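Local coordinates for protein CysE, serine acetyltransferase (Brucella abortus, PDB 4HZD) that probably transfers an acetyl group from acetyl-coenzyme A to L-serine, making the O-acetylserine used in cysteine biosynthesis, at residues 172-177 / 190-195; 158-163 / 178-183; 205-210 / 221-226; 125-130 / 137-142. All blocks are in the same frame, centred on the assembly; numbering follows the deposited sequence.

Along the chain, contact 4 comes first, a pairing of helices 116-132 and 136-149 in the helical part of the protein. Contacts 1 and 2 follow and interleave, as successive coils of a left-handed parallel beta-helix must, and contact 3 comes last. Contacts 2 and 3 share one sheet, in which strands 179-180 and 205-206 are neighbours, and their centres lie about 10 Å apart. Contact 1 belongs to another face of the triangular beta-helix, its centre about 13 Å from those of contacts 2 and 3. R125 ties contact 4 to contact 2 by bonding the carbonyls of L160 and G161, which joins the helical part to the beta-helix that carries bound coenzyme A.

Contact 1: 172-177 / 190-195; sequences LVVGET and VTLGGT. With COA (coenzyme A), chain C.
V173 and T191 pair in parallel on strands 172-174 and 191-193, whose directions differ by 20°, and the backbone bonds run back and forth between them. V173 N donates to V190 O at 2.9 Å, L192 N returns a bond to V173 O at 2.8 Å, and G175 N reaches L192 O at 3.0 Å. L172 also packs on the carbonyl of V190: its CD1 lies 3.4 Å from V190 O and against V190 CB, the two side chains pointing the same way.

On one face of the pair V174 and L192 lie alongside each other, again pointing the same way, with V174 CG2 4.2 Å from L192 CD1. These apolar groups, together with I154, I212 and I218, fill the inside of a left-handed parallel beta-helix; here V173 and T191, like V174 and L192, are 18 residues apart, three hexapeptides.

V173 and T191 share the other face, which looks toward the second subunit. T191 divides its branches there: OG1 is hydrogen-bonded to H188 NE2 of that subunit, whereas CG2, swung away from its backbone N, meets the coenzyme A thiol, 3.7 Å from S1P. G193, with no side chain, lets the sulfur come close to its CA, 3.8 Å from S1P. Farther along the pantetheine arm, N4P donates a weak, bent bond to G194 O (2.8 Å), and A214 and A232 of the second subunit bind the cofactor as well.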
# COMPACT_ATOMS: atom_id res chain seq x y z
N LEU A 172 -15.41 -17.58 -15.60
CA LEU A 172 -16.18 -17.06 -16.70
C LEU A 172 -15.33 -16.45 -17.79
O LEU A 172 -14.47 -15.61 -17.53
CB LEU A 172 -17.23 -16.03 -16.23
CG LEU A 172 -18.15 -15.40 -17.29
CD1 LEU A 172 -19.15 -16.42 -17.86
CD2 LEU A 172 -18.90 -14.22 -16.71
N VAL A 173 -15.61 -16.88 -19.02
CA VAL A 173 -15.04 -16.30 -20.22
C VAL A 173 -16.16 -15.94 -21.22
O VAL A 173 -17.00 -16.78 -21.60
CB VAL A 173 -14.00 -17.24 -20.89
CG1 VAL A 173 -13.50 -16.63 -22.19
CG2 VAL A 173 -12.81 -17.56 -19.99
N VAL A 174 -16.16 -14.69 -21.66
CA VAL A 174 -17.12 -14.21 -22.64
C VAL A 174 -16.37 -13.50 -23.76
O VAL A 174 -15.67 -12.49 -23.54
CB VAL A 174 -18.15 -13.26 -21.99
CG1 VAL A 174 -19.15 -12.68 -23.00
CG2 VAL A 174 -18.83 -13.98 -20.83
N GLY A 175 -16.57 -14.02 -24.97
CA GLY A 175 -15.92 -13.50 -26.15
C GLY A 175 -16.45 -12.18 -26.68
O GLY A 175 -17.54 -11.73 -26.34
N GLU A 176 -15.63 -11.59 -27.52
CA GLU A 176 -15.86 -10.29 -28.12
C GLU A 176 -17.22 -10.07 -28.78
O GLU A 176 -17.79 -8.98 -28.66
CB GLU A 176 -14.72 -10.04 -29.13
CG GLU A 176 -14.90 -8.80 -29.96
CD GLU A 176 -13.84 -8.69 -31.04
OE1 GLU A 176 -13.23 -9.73 -31.38
OE2 GLU A 176 -13.63 -7.56 -31.53
N THR A 177 -17.75 -11.10 -29.47
CA THR A 177 -19.01 -10.94 -30.18
C THR A 177 -20.19 -11.64 -29.51
O THR A 177 -21.25 -11.85 -30.13
CB THR A 177 -18.90 -11.42 -31.64
OG1 THR A 177 -18.75 -12.85 -31.66
CG2 THR A 177 -17.70 -10.72 -32.33
N VAL A 190 -18.12 -21.05 -16.82
CA VAL A 190 -18.88 -20.94 -18.08
C VAL A 190 -18.08 -20.21 -19.16
O VAL A 190 -17.46 -19.17 -18.88
CB VAL A 190 -20.26 -20.32 -17.88
CG1 VAL A 190 -20.88 -19.93 -19.23
CG2 VAL A 190 -21.17 -21.33 -17.16
N THR A 191 -18.05 -20.80 -20.36
CA THR A 191 -17.46 -20.15 -21.54
C THR A 191 -18.57 -19.84 -22.55
O THR A 191 -19.33 -20.75 -23.01
CB THR A 191 -16.39 -21.02 -22.23
OG1 THR A 191 -15.34 -21.36 -21.31
CG2 THR A 191 -15.73 -20.28 -23.40
N LEU A 192 -18.66 -18.57 -22.89
CA LEU A 192 -19.36 -18.16 -24.09
C LEU A 192 -18.29 -17.82 -25.10
O LEU A 192 -17.79 -16.70 -25.17
CB LEU A 192 -20.28 -16.98 -23.82
CG LEU A 192 -21.20 -17.24 -22.62
CD1 LEU A 192 -22.08 -16.00 -22.48
CD2 LEU A 192 -22.06 -18.48 -22.84
N GLY A 193 -17.87 -18.86 -25.83
CA GLY A 193 -16.64 -18.75 -26.62
C GLY A 193 -16.78 -19.12 -28.09
O GLY A 193 -17.91 -19.20 -28.62
N GLY A 194 -15.62 -19.33 -28.73
CA GLY A 194 -15.54 -19.63 -30.17
C GLY A 194 -15.15 -21.08 -30.46
O GLY A 194 -14.60 -21.77 -29.61
N THR A 195 -15.47 -21.54 -31.66
CA THR A 195 -15.09 -22.87 -32.10
C THR A 195 -13.61 -22.89 -32.47
O THR A 195 -12.99 -23.94 -32.55
CB THR A 195 -15.88 -23.28 -33.37
OG1 THR A 195 -15.79 -22.22 -34.32
CG2 THR A 195 -17.33 -23.56 -33.05
N1A COA C . -17.15 -32.19 -27.27
C2A COA C . -17.78 -33.30 -27.74
N3A COA C . -17.90 -33.57 -29.06
C4A COA C . -17.41 -32.71 -30.00
C5A COA C . -16.73 -31.47 -29.56
C6A COA C . -16.62 -31.25 -28.09
N6A COA C . -16.01 -30.15 -27.58
N7A COA C . -16.36 -30.83 -30.69
C8A COA C . -16.75 -31.58 -31.76
N9A COA C . -17.38 -32.70 -31.33
C1B COA C . -17.98 -33.78 -32.15
C2B COA C . -19.24 -33.33 -32.88
O2B COA C . -20.39 -33.41 -32.03
C3B COA C . -19.30 -34.30 -34.04
O3B COA C . -20.01 -35.50 -33.65
P3B COA C . -21.11 -36.22 -34.61
O7A COA C . -20.37 -36.32 -35.93
O8A COA C . -22.30 -35.28 -34.62
O9A COA C . -21.42 -37.54 -33.93
C4B COA C . -17.83 -34.61 -34.34
O4B COA C . -17.09 -34.27 -33.16
C5B COA C . -17.29 -33.79 -35.51
O5B COA C . -17.35 -32.40 -35.20
P1A COA C . -16.53 -31.28 -36.02
O1A COA C . -16.98 -29.93 -35.49
O2A COA C . -16.66 -31.59 -37.50
O3A COA C . -15.00 -31.57 -35.57
P2A COA C . -13.82 -30.46 -35.53
O4A COA C . -14.06 -29.48 -36.64
O5A COA C . -12.48 -31.17 -35.45
O6A COA C . -14.07 -29.71 -34.11
CBP COA C . -12.90 -28.62 -32.21
CCP COA C . -13.32 -28.56 -33.69
CDP COA C . -13.29 -29.97 -31.62
CEP COA C . -11.38 -28.47 -32.17
CAP COA C . -13.61 -27.46 -31.46
OAP COA C . -15.04 -27.50 -31.61
C9P COA C . -13.29 -27.36 -29.98
O9P COA C . -14.09 -27.75 -29.13
N8P COA C . -12.11 -26.82 -29.68
C7P COA C . -11.87 -25.96 -28.54
C6P COA C . -12.14 -24.49 -28.85
C5P COA C . -12.25 -23.72 -27.55
O5P COA C . -11.98 -24.25 -26.49
N4P COA C . -12.67 -22.44 -27.67
C3P COA C . -13.04 -21.55 -26.58
C2P COA C . -13.04 -20.09 -27.04
S1P COA C . -13.02 -19.02 -25.59

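Contact 2: 158-163 / 178-183; sequences ARLGSG and AVVEDN
This is a parallel coil-to-coil pairing, R159 against V179 and L160 against V180, on the face of the left-handed beta-helix next to helices 87-101 and 116-132. R159 N bonds to A178 O and V180 N to R159 O, the second nearly straight at 2.8 Å, while G161 N makes only a weak, bent bond to V180 O. On the inner face L160 and V180 lie side by side, with L160 CD2 3.6 Å from V180 CG2. On the outer face R159, its chain bent at chi2 and chi3 (-90°), lays its guanidinium against V179: CG2 sits over one face, 3.7 Å from NH1.

Past the strands, at the corner of the coil, a side-chain carboxylate joins the backbone carbonyls as acceptor. D182 OD1 receives S162 N at 2.9 Å, the N-H coming from well above the carboxylate plane. S162 O in turn accepts N183 N (2.9 Å), and a water links the same oxygen to E181 O. R125 holds L160 O and G161 O from the helical side, and E181 forms a salt bridge with R207 of the next coil. The N-H donated by S162 would be expected to favour an ionised D182.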
# COMPACT_ATOMS: atom_id res chain seq x y z
N ALA A 158 -18.31 -7.34 -25.69
CA ALA A 158 -19.42 -8.23 -25.37
C ALA A 158 -20.60 -7.37 -24.96
O ALA A 158 -20.40 -6.24 -24.49
CB ALA A 158 -19.08 -9.22 -24.24
N ARG A 159 -21.83 -7.87 -25.17
CA ARG A 159 -23.02 -7.12 -24.76
C ARG A 159 -23.79 -7.89 -23.70
O ARG A 159 -24.15 -9.05 -23.92
CB ARG A 159 -23.89 -6.76 -25.98
CG ARG A 159 -23.16 -5.83 -26.92
CD ARG A 159 -24.07 -4.87 -27.65
NE ARG A 159 -24.59 -5.35 -28.93
CZ ARG A 159 -24.06 -6.30 -29.70
NH1 ARG A 159 -22.94 -6.93 -29.37
NH2 ARG A 159 -24.68 -6.61 -30.84
N LEU A 160 -23.99 -7.27 -22.54
CA LEU A 160 -24.68 -7.93 -21.42
C LEU A 160 -25.94 -7.18 -21.00
O LEU A 160 -25.89 -5.97 -20.70
CB LEU A 160 -23.78 -8.09 -20.20
CG LEU A 160 -22.42 -8.79 -20.33
CD1 LEU A 160 -21.68 -8.75 -19.00
CD2 LEU A 160 -22.60 -10.23 -20.79
N GLY A 161 -27.06 -7.91 -20.94
CA GLY A 161 -28.34 -7.30 -20.59
C GLY A 161 -28.45 -7.02 -19.10
O GLY A 161 -27.51 -7.23 -18.33
N SER A 162 -29.62 -6.56 -18.68
CA SER A 162 -29.85 -6.29 -17.27
C SER A 162 -30.49 -7.48 -16.57
O SER A 162 -30.88 -8.48 -17.22
CB SER A 162 -30.73 -5.06 -17.12
OG SER A 162 -31.99 -5.36 -17.62
N GLY A 163 -30.63 -7.37 -15.24
CA GLY A 163 -31.06 -8.51 -14.44
C GLY A 163 -30.19 -9.74 -14.68
O GLY A 163 -30.67 -10.88 -14.75
N ALA A 178 -20.00 -12.04 -28.25
CA ALA A 178 -21.14 -12.58 -27.45
C ALA A 178 -22.18 -11.52 -27.13
O ALA A 178 -21.85 -10.32 -26.91
CB ALA A 178 -20.66 -13.22 -26.16
N VAL A 179 -23.43 -11.99 -27.08
CA VAL A 179 -24.57 -11.20 -26.66
C VAL A 179 -25.34 -11.99 -25.60
O VAL A 179 -25.69 -13.15 -25.80
CB VAL A 179 -25.53 -10.81 -27.80
CG1 VAL A 179 -26.65 -9.95 -27.26
CG2 VAL A 179 -24.79 -10.06 -28.91
N VAL A 180 -25.54 -11.37 -24.44
CA VAL A 180 -26.41 -11.91 -23.42
C VAL A 180 -27.57 -10.94 -23.22
O VAL A 180 -27.36 -9.77 -22.91
CB VAL A 180 -25.65 -12.12 -22.08
CG1 VAL A 180 -26.55 -12.76 -21.04
CG2 VAL A 180 -24.41 -12.94 -22.29
N GLU A 181 -28.80 -11.43 -23.36
CA GLU A 181 -29.99 -10.59 -23.15
C GLU A 181 -30.41 -10.52 -21.67
O GLU A 181 -29.74 -11.08 -20.83
CB GLU A 181 -31.12 -11.05 -24.08
CG GLU A 181 -30.77 -10.81 -25.54
CD GLU A 181 -31.83 -11.30 -26.53
OE1 GLU A 181 -33.00 -11.53 -26.16
OE2 GLU A 181 -31.46 -11.47 -27.70
N ASP A 182 -31.51 -9.83 -21.36
CA ASP A 182 -31.97 -9.70 -19.97
C ASP A 182 -32.38 -10.96 -19.27
O ASP A 182 -32.71 -11.96 -19.90
CB ASP A 182 -33.13 -8.71 -19.84
CG ASP A 182 -32.84 -7.42 -20.52
OD1 ASP A 182 -31.65 -7.10 -20.74
OD2 ASP A 182 -33.80 -6.70 -20.84
N ASN A 183 -32.40 -10.87 -17.93
CA ASN A 183 -32.80 -11.94 -17.03
C ASN A 183 -32.12 -13.30 -17.25
O ASN A 183 -32.76 -14.36 -17.21
CB ASN A 183 -34.33 -12.07 -17.01
CG ASN A 183 -35.02 -10.73 -16.82
OD1 ASN A 183 -35.89 -10.36 -17.60
ND2 ASN A 183 -34.56 -9.95 -15.83
O HOH W 1 -29.13 -10.82 -18.16

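Contact 3: 205-210 / 221-226; sequences KIRQGV and NIQVGQ
R207 and Q223 cross at about a right angle, guanidinium and amide planes 70° apart, with Q223 CG over one guanidinium face, toward its rim. Where Q223 OE1 ends is doubtful in the model; the firmer partner of R207 is E181, which makes a salt bridge with NH1.

K205 and N221 cross more obliquely. Bends at chi2 (-68°) and chi4 turn the lysine chain back so that NZ comes down on N221 OD1 at 2.9 Å, from above the amide plane. The same ammonium also meets D201 in a salt bridge and bonds to the carbonyls of H203 and T177.

Strands 205-206 and 223-224 run parallel, adjacent coils of the hexapeptide-repeat beta-helix, joined by K205 N to I222 O (2.8 Å), V224 N to K205 O (2.9 Å) and R207 N to V224 O (3.1 Å). V224 points inside the coil with its two methyls serving different partners: CG2 lies beside I206 CD1 (3.6 Å), and CG1 meets V210 CG1 at 3.9 Å, the two valines at nearly a right angle. A type II turn from R207 to V210, with G209 at positive phi, brings V210 round to V224. Out at that corner Q208 and Q226 run alongside, their amide planes steeply inclined.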
# COMPACT_ATOMS: atom_id res chain seq x y z
N LYS A 205 -25.14 -16.17 -28.70
CA LYS A 205 -26.24 -15.26 -28.48
C LYS A 205 -27.17 -15.91 -27.47
O LYS A 205 -27.84 -16.92 -27.76
CB LYS A 205 -26.94 -14.97 -29.82
CG LYS A 205 -25.99 -14.60 -30.96
CD LYS A 205 -25.32 -13.24 -30.74
CE LYS A 205 -24.25 -12.89 -31.80
NZ LYS A 205 -23.05 -13.79 -31.84
N ILE A 206 -27.18 -15.37 -26.26
CA ILE A 206 -28.00 -15.91 -25.17
C ILE A 206 -29.29 -15.08 -25.01
O ILE A 206 -29.23 -13.89 -24.66
CB ILE A 206 -27.19 -15.95 -23.85
CG1 ILE A 206 -25.80 -16.58 -24.10
CG2 ILE A 206 -27.95 -16.64 -22.73
CD1 ILE A 206 -25.83 -18.03 -24.57
N ARG A 207 -30.44 -15.73 -25.25
CA ARG A 207 -31.76 -15.08 -25.15
C ARG A 207 -32.22 -14.96 -23.69
O ARG A 207 -31.60 -15.52 -22.80
CB ARG A 207 -32.80 -15.85 -25.96
CG ARG A 207 -32.47 -15.98 -27.45
CD ARG A 207 -32.83 -14.71 -28.20
NE ARG A 207 -32.29 -14.71 -29.57
CZ ARG A 207 -31.13 -14.15 -29.95
NH1 ARG A 207 -30.34 -13.55 -29.07
NH2 ARG A 207 -30.74 -14.19 -31.23
N GLN A 208 -33.31 -14.23 -23.49
CA GLN A 208 -33.84 -13.83 -22.21
C GLN A 208 -34.23 -15.04 -21.35
O GLN A 208 -34.70 -16.04 -21.87
CB GLN A 208 -35.07 -12.95 -22.49
CG GLN A 208 -35.27 -11.80 -21.53
CD GLN A 208 -36.35 -10.82 -21.98
OE1 GLN A 208 -37.45 -10.79 -21.42
NE2 GLN A 208 -36.03 -9.99 -22.99
N GLY A 209 -34.04 -14.97 -20.04
CA GLY A 209 -34.53 -16.01 -19.14
C GLY A 209 -33.73 -17.30 -19.05
O GLY A 209 -34.09 -18.20 -18.31
N VAL A 210 -32.63 -17.37 -19.79
CA VAL A 210 -31.75 -18.56 -19.80
C VAL A 210 -30.99 -18.76 -18.47
O VAL A 210 -30.55 -17.80 -17.82
CB VAL A 210 -30.78 -18.52 -21.03
CG1 VAL A 210 -29.68 -19.58 -20.96
CG2 VAL A 210 -31.57 -18.70 -22.33
N ASN A 221 -20.96 -18.96 -33.02
CA ASN A 221 -22.08 -18.06 -33.25
C ASN A 221 -23.41 -18.84 -33.30
O ASN A 221 -24.01 -19.05 -34.37
CB ASN A 221 -21.84 -17.27 -34.54
CG ASN A 221 -22.87 -16.19 -34.73
OD1 ASN A 221 -23.57 -15.83 -33.80
ND2 ASN A 221 -22.97 -15.68 -35.95
N ILE A 222 -23.84 -19.30 -32.13
CA ILE A 222 -25.02 -20.12 -31.98
C ILE A 222 -25.94 -19.39 -31.01
O ILE A 222 -25.52 -18.48 -30.29
CB ILE A 222 -24.69 -21.58 -31.51
CG1 ILE A 222 -24.00 -21.61 -30.12
CG2 ILE A 222 -23.84 -22.31 -32.57
CD1 ILE A 222 -23.78 -23.01 -29.55
N GLN A 223 -27.21 -19.77 -31.02
CA GLN A 223 -28.19 -19.16 -30.15
C GLN A 223 -28.65 -20.14 -29.08
O GLN A 223 -28.88 -21.32 -29.38
CB GLN A 223 -29.39 -18.72 -31.00
CG GLN A 223 -30.46 -17.94 -30.25
CD GLN A 223 -31.62 -17.53 -31.14
OE1 GLN A 223 -31.71 -16.39 -31.60
NE2 GLN A 223 -32.51 -18.48 -31.43
N VAL A 224 -28.77 -19.67 -27.83
CA VAL A 224 -29.50 -20.41 -26.80
C VAL A 224 -30.86 -19.75 -26.69
O VAL A 224 -30.98 -18.58 -26.31
CB VAL A 224 -28.76 -20.49 -25.45
CG1 VAL A 224 -29.58 -21.31 -24.44
CG2 VAL A 224 -27.39 -21.13 -25.64
N GLY A 225 -31.90 -20.48 -27.09
CA GLY A 225 -33.25 -19.92 -27.13
C GLY A 225 -33.80 -19.52 -25.77
O GLY A 225 -33.36 -19.99 -24.72
N GLN A 226 -34.79 -18.64 -25.82
CA GLN A 226 -35.40 -18.09 -24.65
C GLN A 226 -35.88 -19.14 -23.64
O GLN A 226 -36.44 -20.17 -24.02
CB GLN A 226 -36.56 -17.20 -25.10
CG GLN A 226 -37.09 -16.31 -24.00
CD GLN A 226 -37.97 -15.20 -24.52
OE1 GLN A 226 -38.41 -15.22 -25.67
NE2 GLN A 226 -38.22 -14.20 -23.67

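Contact 4: 125-130 / 137-142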
# COMPACT_ATOMS: atom_id res chain seq x y z
N ARG A 125 -19.76 -3.31 -17.66
CA ARG A 125 -20.54 -2.17 -18.14
C ARG A 125 -19.63 -0.93 -18.30
O ARG A 125 -19.71 -0.21 -19.30
CB ARG A 125 -21.69 -1.89 -17.17
CG ARG A 125 -22.68 -3.05 -17.07
CD ARG A 125 -24.07 -2.64 -16.59
NE ARG A 125 -24.85 -3.81 -16.12
CZ ARG A 125 -25.43 -4.71 -16.93
NH1 ARG A 125 -25.29 -4.62 -18.26
NH2 ARG A 125 -26.13 -5.71 -16.41
N LEU A 126 -18.77 -0.68 -17.32
CA LEU A 126 -17.81 0.43 -17.40
C LEU A 126 -16.87 0.24 -18.59
O LEU A 126 -16.74 1.14 -19.42
CB LEU A 126 -16.99 0.55 -16.10
CG LEU A 126 -15.94 1.71 -16.10
CD1 LEU A 126 -16.61 3.02 -16.53
CD2 LEU A 126 -15.25 1.83 -14.72
N ALA A 127 -16.21 -0.91 -18.64
CA ALA A 127 -15.29 -1.24 -19.73
C ALA A 127 -15.92 -1.11 -21.13
O ALA A 127 -15.29 -0.65 -22.09
CB ALA A 127 -14.71 -2.65 -19.52
N HIS A 128 -17.17 -1.54 -21.23
CA HIS A 128 -17.91 -1.56 -22.51
C HIS A 128 -18.15 -0.14 -23.01
O HIS A 128 -17.91 0.18 -24.18
CB HIS A 128 -19.24 -2.32 -22.34
CG HIS A 128 -20.06 -2.41 -23.62
ND1 HIS A 128 -19.72 -3.22 -24.66
CD2 HIS A 128 -21.26 -1.77 -24.00
CE1 HIS A 128 -20.63 -3.08 -25.65
NE2 HIS A 128 -21.57 -2.20 -25.25
N TRP A 129 -18.63 0.71 -22.12
CA TRP A 129 -18.78 2.14 -22.42
C TRP A 129 -17.46 2.80 -22.87
O TRP A 129 -17.39 3.50 -23.93
CB TRP A 129 -19.40 2.83 -21.19
CG TRP A 129 -19.61 4.30 -21.40
CD1 TRP A 129 -20.50 4.93 -22.28
CD2 TRP A 129 -18.85 5.40 -20.79
NE1 TRP A 129 -20.36 6.30 -22.21
CE2 TRP A 129 -19.39 6.64 -21.35
CE3 TRP A 129 -17.81 5.47 -19.86
CZ2 TRP A 129 -18.90 7.87 -20.98
CZ3 TRP A 129 -17.33 6.72 -19.48
CH2 TRP A 129 -17.87 7.89 -20.02
N LEU A 130 -16.39 2.59 -22.08
CA LEU A 130 -15.05 3.11 -22.41
C LEU A 130 -14.61 2.66 -23.79
O LEU A 130 -14.09 3.46 -24.57
CB LEU A 130 -14.01 2.66 -21.35
CG LEU A 130 -14.25 3.34 -20.00
CD1 LEU A 130 -13.31 2.79 -18.95
CD2 LEU A 130 -14.07 4.85 -20.09
N ASP A 137 -7.61 1.26 -24.27
CA ASP A 137 -6.68 0.87 -23.22
C ASP A 137 -7.33 0.84 -21.88
O ASP A 137 -7.16 -0.14 -21.17
CB ASP A 137 -5.40 1.67 -23.23
CG ASP A 137 -4.50 1.19 -24.28
OD1 ASP A 137 -3.75 0.23 -24.01
OD2 ASP A 137 -4.63 1.65 -25.42
N PHE A 138 -8.12 1.88 -21.54
CA PHE A 138 -8.81 1.84 -20.27
C PHE A 138 -9.67 0.57 -20.22
O PHE A 138 -9.69 -0.15 -19.23
CB PHE A 138 -9.65 3.09 -20.04
CG PHE A 138 -9.72 3.51 -18.57
CD1 PHE A 138 -10.03 2.57 -17.57
CD2 PHE A 138 -9.48 4.83 -18.20
CE1 PHE A 138 -10.09 2.94 -16.24
CE2 PHE A 138 -9.52 5.20 -16.87
CZ PHE A 138 -9.85 4.26 -15.88
N ALA A 139 -10.39 0.31 -21.31
CA ALA A 139 -11.29 -0.85 -21.33
C ALA A 139 -10.52 -2.17 -21.14
O ALA A 139 -10.92 -3.02 -20.33
CB ALA A 139 -12.10 -0.85 -22.63
N TYR A 140 -9.39 -2.34 -21.82
CA TYR A 140 -8.61 -3.58 -21.70
C TYR A 140 -8.02 -3.69 -20.30
O TYR A 140 -7.91 -4.79 -19.74
CB TYR A 140 -7.48 -3.66 -22.73
CG TYR A 140 -7.90 -3.79 -24.19
CD1 TYR A 140 -9.05 -4.51 -24.57
CD2 TYR A 140 -7.12 -3.20 -25.19
CE1 TYR A 140 -9.40 -4.61 -25.93
CE2 TYR A 140 -7.46 -3.31 -26.53
CZ TYR A 140 -8.59 -4.00 -26.90
OH TYR A 140 -8.89 -4.07 -28.25
N TYR A 141 -7.64 -2.55 -19.74
CA TYR A 141 -7.12 -2.54 -18.39
C TYR A 141 -8.17 -3.07 -17.41
O TYR A 141 -7.86 -3.85 -16.51
CB TYR A 141 -6.58 -1.14 -17.95
CG TYR A 141 -6.04 -1.22 -16.57
CD1 TYR A 141 -4.75 -1.71 -16.33
CD2 TYR A 141 -6.84 -0.92 -15.46
CE1 TYR A 141 -4.26 -1.84 -15.05
CE2 TYR A 141 -6.34 -1.05 -14.16
CZ TYR A 141 -5.06 -1.52 -13.97
OH TYR A 141 -4.53 -1.66 -12.71
N LEU A 142 -9.39 -2.58 -17.51
CA LEU A 142 -10.44 -3.08 -16.65
C LEU A 142 -10.72 -4.60 -16.86
O LEU A 142 -10.86 -5.39 -15.89
CB LEU A 142 -11.73 -2.27 -16.92
CG LEU A 142 -11.71 -0.83 -16.38
CD1 LEU A 142 -12.89 -0.06 -16.98
CD2 LEU A 142 -11.76 -0.84 -14.86
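L130 and L142 have the most surface buried here, and they meet at about a right angle with CD1 of L130 3.5 Å from CD1 of L142, a tight fit for two methyls. L130 CD1 touches two residues a helical turn apart, L142 and F138; F138 CD1 lies 3.6 Å from L130 CD1 and the ring is met obliquely. CG of L130 stands beside its own backbone N (chi1 -69°), as CG of L142 does, and each side chain thereby reaches across to the other helix. L142 CD1 also fits against L126, 3.6 Å from L126 CG, and so links two successive turns of helix 116-132.

A127 is next in buried surface, and small residues explain how close the backbones come. Its CA lies 4.3 Å from the CA of A139, and A139 CB rests 3.2 Å from A127 O; A127 CB in turn sits 4.0 Å from L142 CB. The axes of the two segments approach to 8.0 Å.

Helix 70-83 touches L126 and F138, and Y140 and Y141 meet aromatic rings of the second subunit. The segment directions are 159° apart, and a short turn joins helices 116-132 and 136-149: an antiparallel helical hairpin, closing the helical part of the chain just before the beta-helix begins.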